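Local coordinates for protein pumilio homology domain family member 4 (Saccharomyces cerevisiae, PDB 3BWT) that binds single-stranded mRNA through the Pumilio repeats of its RNA-binding domain, the part present here, and takes part in gene regulation, at residues S157-C160 / I161-A164; A194-D197 / K198-D202; K233-A236 / I237-S240. All coordinates share one frame; numbering follows the deposited sequence.

Contact 1. Residues S157-C160 / I161-A164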
loop_
_atom_site.group_PDB
_atom_site.type_symbol
_atom_site.label_atom_id
_atom_site.label_comp_id
_atom_site.label_asym_id
_atom_site.label_seq_id
_atom_site.Cartn_x
_atom_site.Cartn_y
_atom_site.Cartn_z
ATOM N N SER A 157 12.894 9.540 -0.485
ATOM C CA SER A 157 13.887 9.945 -1.469
ATOM C C SER A 157 15.290 9.460 -1.111
ATOM O O SER A 157 16.098 9.177 -1.993
ATOM C CB SER A 157 13.886 11.469 -1.631
ATOM O OG SER A 157 12.661 11.927 -2.189
ATOM N N ASP A 158 15.573 9.348 0.182
ATOM C CA ASP A 158 16.928 9.033 0.628
ATOM C C ASP A 158 17.173 7.550 0.938
ATOM O O ASP A 158 18.324 7.104 0.996
ATOM C CB ASP A 158 17.301 9.909 1.828
ATOM C CG ASP A 158 17.302 11.387 1.485
ATOM O OD1 ASP A 158 17.403 11.721 0.279
ATOM O OD2 ASP A 158 17.201 12.214 2.416
ATOM N N SER A 159 16.099 6.790 1.139
ATOM C CA SER A 159 16.220 5.353 1.377
ATOM C C SER A 159 15.341 4.601 0.386
ATOM O O SER A 159 14.691 3.622 0.731
ATOM C CB SER A 159 15.821 5.005 2.812
ATOM O OG SER A 159 16.336 5.954 3.740
ATOM N N CYS A 160 15.347 5.061 -0.857
ATOM C CA CYS A 160 14.358 4.638 -1.834
ATOM C C CYS A 160 14.396 3.154 -2.140
ATOM O O CYS A 160 13.364 2.481 -2.157
ATOM C CB CYS A 160 14.532 5.421 -3.135
ATOM S SG CYS A 160 13.112 5.279 -4.236
ATOM N N ILE A 161 15.592 2.655 -2.416
ATOM C CA ILE A 161 15.743 1.282 -2.847
ATOM C C ILE A 161 15.217 0.321 -1.771
ATOM O O ILE A 161 14.371 -0.517 -2.045
ATOM C CB ILE A 161 17.215 0.983 -3.248
ATOM C CG1 ILE A 161 17.370 -0.465 -3.711
ATOM C CG2 ILE A 161 18.176 1.347 -2.122
ATOM C CD1 ILE A 161 16.518 -0.771 -4.918
ATOM N N ASP A 162 15.684 0.467 -0.537
ATOM C CA ASP A 162 15.268 -0.437 0.531
ATOM C C ASP A 162 13.807 -0.269 0.923
ATOM O O ASP A 162 13.174 -1.222 1.369
ATOM C CB ASP A 162 16.166 -0.305 1.768
ATOM C CG ASP A 162 16.536 1.139 2.076
ATOM O OD1 ASP A 162 16.882 1.890 1.128
ATOM O OD2 ASP A 162 16.495 1.513 3.274
ATOM N N ILE A 163 13.272 0.935 0.768
ATOM C CA ILE A 163 11.872 1.162 1.103
ATOM C C ILE A 163 10.950 0.633 0.008
ATOM O O ILE A 163 9.905 0.047 0.286
ATOM C CB ILE A 163 11.584 2.641 1.424
ATOM C CG1 ILE A 163 11.525 2.837 2.938
ATOM C CG2 ILE A 163 10.263 3.087 0.808
ATOM C CD1 ILE A 163 11.530 4.280 3.369
ATOM N N ALA A 164 11.359 0.834 -1.236
ATOM C CA ALA A 164 10.640 0.294 -2.380
ATOM C C ALA A 164 10.644 -1.239 -2.403
ATOM O O ALA A 164 9.664 -1.862 -2.812
ATOM C CB ALA A 164 11.232 0.844 -3.661
#

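Contact 2. Residues A194-D197 / K198-D202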
loop_
_atom_site.group_PDB
_atom_site.type_symbol
_atom_site.label_atom_id
_atom_site.label_comp_id
_atom_site.label_asym_id
_atom_site.label_seq_id
_atom_site.Cartn_x
_atom_site.Cartn_y
_atom_site.Cartn_z
ATOM N N ALA A 194 15.067 5.475 -11.978
ATOM C CA ALA A 194 16.497 5.220 -11.943
ATOM C C ALA A 194 16.804 3.825 -11.386
ATOM O O ALA A 194 17.932 3.352 -11.479
ATOM C CB ALA A 194 17.185 6.284 -11.116
ATOM N N LEU A 195 15.801 3.168 -10.813
ATOM C CA LEU A 195 16.013 1.881 -10.154
ATOM C C LEU A 195 15.127 0.791 -10.746
ATOM O O LEU A 195 14.991 -0.291 -10.165
ATOM C CB LEU A 195 15.733 1.991 -8.655
ATOM C CG LEU A 195 16.605 2.945 -7.838
ATOM C CD1 LEU A 195 15.975 3.277 -6.478
ATOM C CD2 LEU A 195 18.005 2.367 -7.688
ATOM N N VAL A 196 14.530 1.071 -11.899
ATOM C CA VAL A 196 13.553 0.153 -12.473
ATOM C C VAL A 196 14.091 -1.263 -12.718
ATOM O O VAL A 196 13.349 -2.242 -12.600
ATOM C CB VAL A 196 12.901 0.725 -13.759
ATOM C CG1 VAL A 196 13.773 0.446 -14.981
ATOM C CG2 VAL A 196 11.515 0.137 -13.936
ATOM N N ASP A 197 15.373 -1.375 -13.049
ATOM C CA ASP A 197 15.975 -2.692 -13.252
ATOM C C ASP A 197 15.846 -3.556 -11.982
ATOM O O ASP A 197 15.255 -4.644 -12.007
ATOM C CB ASP A 197 17.443 -2.562 -13.669
ATOM C CG ASP A 197 17.617 -2.138 -15.128
ATOM O OD1 ASP A 197 16.616 -1.797 -15.793
ATOM O OD2 ASP A 197 18.770 -2.147 -15.615
ATOM N N LYS A 198 16.386 -3.050 -10.876
ATOM C CA LYS A 198 16.349 -3.742 -9.588
ATOM C C LYS A 198 14.931 -4.059 -9.120
ATOM O O LYS A 198 14.639 -5.184 -8.708
ATOM C CB LYS A 198 17.060 -2.908 -8.511
ATOM C CG LYS A 198 18.572 -2.817 -8.683
ATOM C CD LYS A 198 19.296 -2.813 -7.334
ATOM C CE LYS A 198 20.792 -3.049 -7.517
ATOM N NZ LYS A 198 21.437 -3.584 -6.285
ATOM N N LEU A 199 14.061 -3.055 -9.168
ATOM C CA LEU A 199 12.696 -3.179 -8.670
ATOM C C LEU A 199 11.889 -4.245 -9.397
ATOM O O LEU A 199 11.075 -4.934 -8.808
ATOM C CB LEU A 199 11.974 -1.840 -8.805
ATOM C CG LEU A 199 12.569 -0.640 -8.087
ATOM C CD1 LEU A 199 11.745 0.571 -8.416
ATOM C CD2 LEU A 199 12.575 -0.893 -6.603
ATOM N N THR A 200 12.111 -4.354 -10.695
ATOM C CA THR A 200 11.320 -5.234 -11.541
ATOM C C THR A 200 11.505 -6.698 -11.131
ATOM O O THR A 200 10.560 -7.482 -11.141
ATOM C CB THR A 200 11.679 -5.002 -13.039
ATOM O OG1 THR A 200 11.390 -3.639 -13.384
ATOM C CG2 THR A 200 10.906 -5.946 -13.968
ATOM N N LEU A 201 12.729 -7.043 -10.746
ATOM C CA LEU A 201 13.080 -8.406 -10.367
ATOM C C LEU A 201 12.797 -8.673 -8.897
ATOM O O LEU A 201 12.951 -9.792 -8.413
ATOM C CB LEU A 201 14.557 -8.651 -10.652
ATOM C CG LEU A 201 14.980 -8.552 -12.120
ATOM C CD1 LEU A 201 16.390 -9.113 -12.310
ATOM C CD2 LEU A 201 13.964 -9.270 -13.015
ATOM N N ASP A 202 12.373 -7.640 -8.187
ATOM C CA ASP A 202 12.194 -7.739 -6.749
ATOM C C ASP A 202 10.799 -8.225 -6.359
ATOM O O ASP A 202 9.813 -7.839 -6.980
ATOM C CB ASP A 202 12.461 -6.383 -6.109
ATOM C CG ASP A 202 12.447 -6.448 -4.617
ATOM O OD1 ASP A 202 11.369 -6.209 -4.032
ATOM O OD2 ASP A 202 13.501 -6.780 -4.034
#

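Contact 3. Residues K233-A236 / I237-S240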
loop_
_atom_site.group_PDB
_atom_site.type_symbol
_atom_site.label_atom_id
_atom_site.label_comp_id
_atom_site.label_asym_id
_atom_site.label_seq_id
_atom_site.Cartn_x
_atom_site.Cartn_y
_atom_site.Cartn_z
ATOM N N LYS A 233 11.414 -3.100 -22.254
ATOM C CA LYS A 233 11.059 -3.785 -23.497
ATOM C C LYS A 233 12.216 -4.616 -24.067
ATOM O O LYS A 233 12.014 -5.754 -24.476
ATOM C CB LYS A 233 10.524 -2.804 -24.546
ATOM C CG LYS A 233 9.951 -3.484 -25.780
ATOM C CD LYS A 233 8.944 -2.592 -26.512
ATOM C CE LYS A 233 9.597 -1.346 -27.108
ATOM N NZ LYS A 233 10.246 -1.612 -28.424
ATOM N N PRO A 234 13.432 -4.047 -24.092
ATOM C CA PRO A 234 14.600 -4.763 -24.620
ATOM C C PRO A 234 14.923 -6.069 -23.889
ATOM O O PRO A 234 15.873 -6.769 -24.254
ATOM C CB PRO A 234 15.733 -3.757 -24.422
ATOM C CG PRO A 234 15.058 -2.434 -24.501
ATOM C CD PRO A 234 13.739 -2.630 -23.824
ATOM N N ARG A 235 14.146 -6.398 -22.866
ATOM C CA ARG A 235 14.411 -7.595 -22.084
ATOM C C ARG A 235 13.123 -8.380 -21.936
ATOM O O ARG A 235 12.986 -9.222 -21.043
ATOM C CB ARG A 235 14.994 -7.226 -20.715
ATOM C CG ARG A 235 16.043 -6.115 -20.788
ATOM C CD ARG A 235 17.099 -6.211 -19.690
ATOM N NE ARG A 235 16.694 -5.551 -18.453
ATOM C CZ ARG A 235 16.650 -6.151 -17.269
ATOM N NH1 ARG A 235 17.005 -7.428 -17.156
ATOM N NH2 ARG A 235 16.265 -5.471 -16.194
ATOM N N ALA A 236 12.189 -8.110 -22.841
ATOM C CA ALA A 236 10.838 -8.653 -22.755
ATOM C C ALA A 236 10.816 -10.147 -22.444
ATOM O O ALA A 236 10.087 -10.595 -21.559
ATOM C CB ALA A 236 10.071 -8.362 -24.035
ATOM N N ILE A 237 11.612 -10.915 -23.177
ATOM C CA ILE A 237 11.671 -12.356 -22.965
ATOM C C ILE A 237 12.322 -12.680 -21.635
ATOM O O ILE A 237 11.800 -13.478 -20.861
ATOM C CB ILE A 237 12.484 -13.070 -24.061
ATOM C CG1 ILE A 237 11.843 -12.866 -25.437
ATOM C CG2 ILE A 237 12.599 -14.553 -23.728
ATOM C CD1 ILE A 237 10.535 -13.620 -25.623
ATOM N N GLU A 238 13.473 -12.067 -21.382
ATOM C CA GLU A 238 14.224 -12.346 -20.169
ATOM C C GLU A 238 13.356 -12.141 -18.923
ATOM O O GLU A 238 13.360 -12.969 -18.015
ATOM C CB GLU A 238 15.463 -11.464 -20.116
ATOM C CG GLU A 238 16.365 -11.713 -18.925
ATOM C CD GLU A 238 17.146 -10.469 -18.532
ATOM O OE1 GLU A 238 17.228 -9.525 -19.354
ATOM O OE2 GLU A 238 17.669 -10.432 -17.397
ATOM N N LEU A 239 12.602 -11.044 -18.901
ATOM C CA LEU A 239 11.727 -10.723 -17.787
ATOM C C LEU A 239 10.445 -11.540 -17.816
ATOM O O LEU A 239 9.773 -11.694 -16.794
ATOM C CB LEU A 239 11.375 -9.241 -17.809
ATOM C CG LEU A 239 12.556 -8.276 -17.746
ATOM C CD1 LEU A 239 12.116 -6.858 -18.079
ATOM C CD2 LEU A 239 13.225 -8.328 -16.379
ATOM N N SER A 240 10.091 -12.053 -18.989
ATOM C CA SER A 240 8.873 -12.846 -19.118
ATOM C C SER A 240 9.001 -14.205 -18.433
ATOM O O SER A 240 7.999 -14.855 -18.123
ATOM C CB SER A 240 8.490 -13.038 -20.585
ATOM O OG SER A 240 7.813 -11.904 -21.074
#

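Contact 1. Residues S157-C160 / I161-A164
Asp162 turns its carboxylate back over the residue that opens its helix. Its OD2 stands 3.6 Å from CB of Ser159, and CG lies between the backbone N and the carbonyl carbon (chi1 40°), which swings the acid toward the start of the turn. The hydroxyl of Ser159 makes no capping bond, although the residue holds the N-cap position of helix 160-164. Its carbonyl starts the helix bonding: Ile163 N donates to Ser159 O at 3.0 Å. Next to it, Ala164 N reaches Cys160 O at 2.8 Å. Ile163 CD1 approaches Ser159 CB only loosely, at 4.4 Å. The charge of Asp162 is answered from outside, since OD2 forms a salt bridge with Lys129. With an alanine here the carboxylate is gone, and Lys129 would probably lose its mate and Ser159 CB the group lying against it. The turn is the short first helix of Pumilio repeat 5, entered directly from helix 146-158. Ile163 and Ala164 pack on Leu173 of helix 169-179, while Ser159 and Ile163 meet Val125 of helix 124-128, the equivalent short helix of the preceding repeat.

Contact 2. Residues A194-D197 / K198-D202
Val196 O takes two bonds from one residue, Thr200. The hydroxyl OG1 gives the shorter, 2.5 Å to Val196 O, and the backbone N of Thr200 gives the other at 3.1 Å. They arrive from opposite faces of the carbonyl plane. The first is a side-chain-to-backbone hydrogen bond of a helical threonine, i to i-4, made to the carbonyl four residues earlier. It lies in helix 196-200, the short first helix of Pumilio repeat 6. Thr200 OG1 is anti to its own carbonyl carbon (chi1 -61°), and this torsion brings the hydroxyl back along the helix to Val196. The side chains of Val196 and Thr200 run side by side and point the same way. Both are buried, and both touch Leu232 of helix 224-232.

A simpler bond opens the helix. Leu195 is its N-cap residue, and Leu199 N donates to Leu195 O almost straight, with an N-H...O angle of 174°. The two leucines also meet directly, CB of Leu195 lying 4.2 Å from CG of Leu199. Val196 and Leu199 both pack on Val209 of helix 205-219, the long helix that follows. Lys198 is exposed, and its side chain leads off from the turn. After the helix, Asp202 caps the turn that leads into helix 205-219: its OD1 accepts from the backbone N atoms of Phe204 and Gly205. Within the turn, the methyl CG2 of Val196 rests 3.8 Å from Thr200 OG1.

Contact 3. Residues K233-A236 / I237-S240
Arg235 and Glu238 lie side by side and point the same way. Their salt bridge, i to i+3 along the N-terminal turn of the short helix 236-240, joins Arg235 NH1 to Glu238 OE1 at 3.0 Å. The oxygen sits near the guanidinium plane, at its edge, but the nitrogen meets it from above the carboxylate plane. The two flat groups are turned 52° apart, so they do not pair face to face or edge to edge in one plane. OE2 of Glu238 is also close, 3.1 Å from Arg235 NH1. The arginine chain bends at chi3 (-86°), which folds its end back beside the glutamate. Leu239 crosses the arginine at a slant, with CD2 over one face of the guanidinium, 4.0 Å from NH1. Glu238 is exposed, and this charged side is the looser one. A second acid, Asp197, forms only a long, weak ion pair with Arg235 NH2.

The buried side, with Ala236, Leu239 and Ser240, is closer packed. Arg235 is the N-cap residue of the helix, and Leu239 N donates to Arg235 O at 2.8 Å, nearly straight. Leu239 CD1 also rests 3.9 Å from Arg235 CB. Ala236 O accepts from Ser240 OG at 2.7 Å, while the bond from Ser240 N to the same oxygen is weak. That hydroxyl bond gives the buried serine a partner inside its own helix.

The turn belongs to Pumilio repeat 7 of the RNA-binding domain and follows helix 224-232. Ala236 packs on Met262, Glu265 and Ile266 of helix 256-279, and Ser240 touches Leu278 of that helix. Leu239 and Ser240 both lie against Ile249 of helix 245-253.

Overall arrangement
The three contacts each hold the short helix near the start of Pumilio repeats 5, 6 and 7, in an all-helical solenoid. Centres lie about 12 Å apart for contacts 1 and 2, about 13 Å for contacts 2 and 3. Contacts 1 and 3 do not touch: about 25 Å between centres, about 12 Å between nearest atoms. Contact 2 bridges them. Leu199 CD2 lies 3.7 Å from Ala164 CB, and Leu201 CD2 lies 3.6 Å from Leu239 CD2. These closest touches are apolar; Asp197 and Arg235 add a long, weak ion pair. In Pumilio domains RNA runs along the concave face, on each repeat's second helix. These short helices therefore probably join neighbouring repeats rather than hold bases.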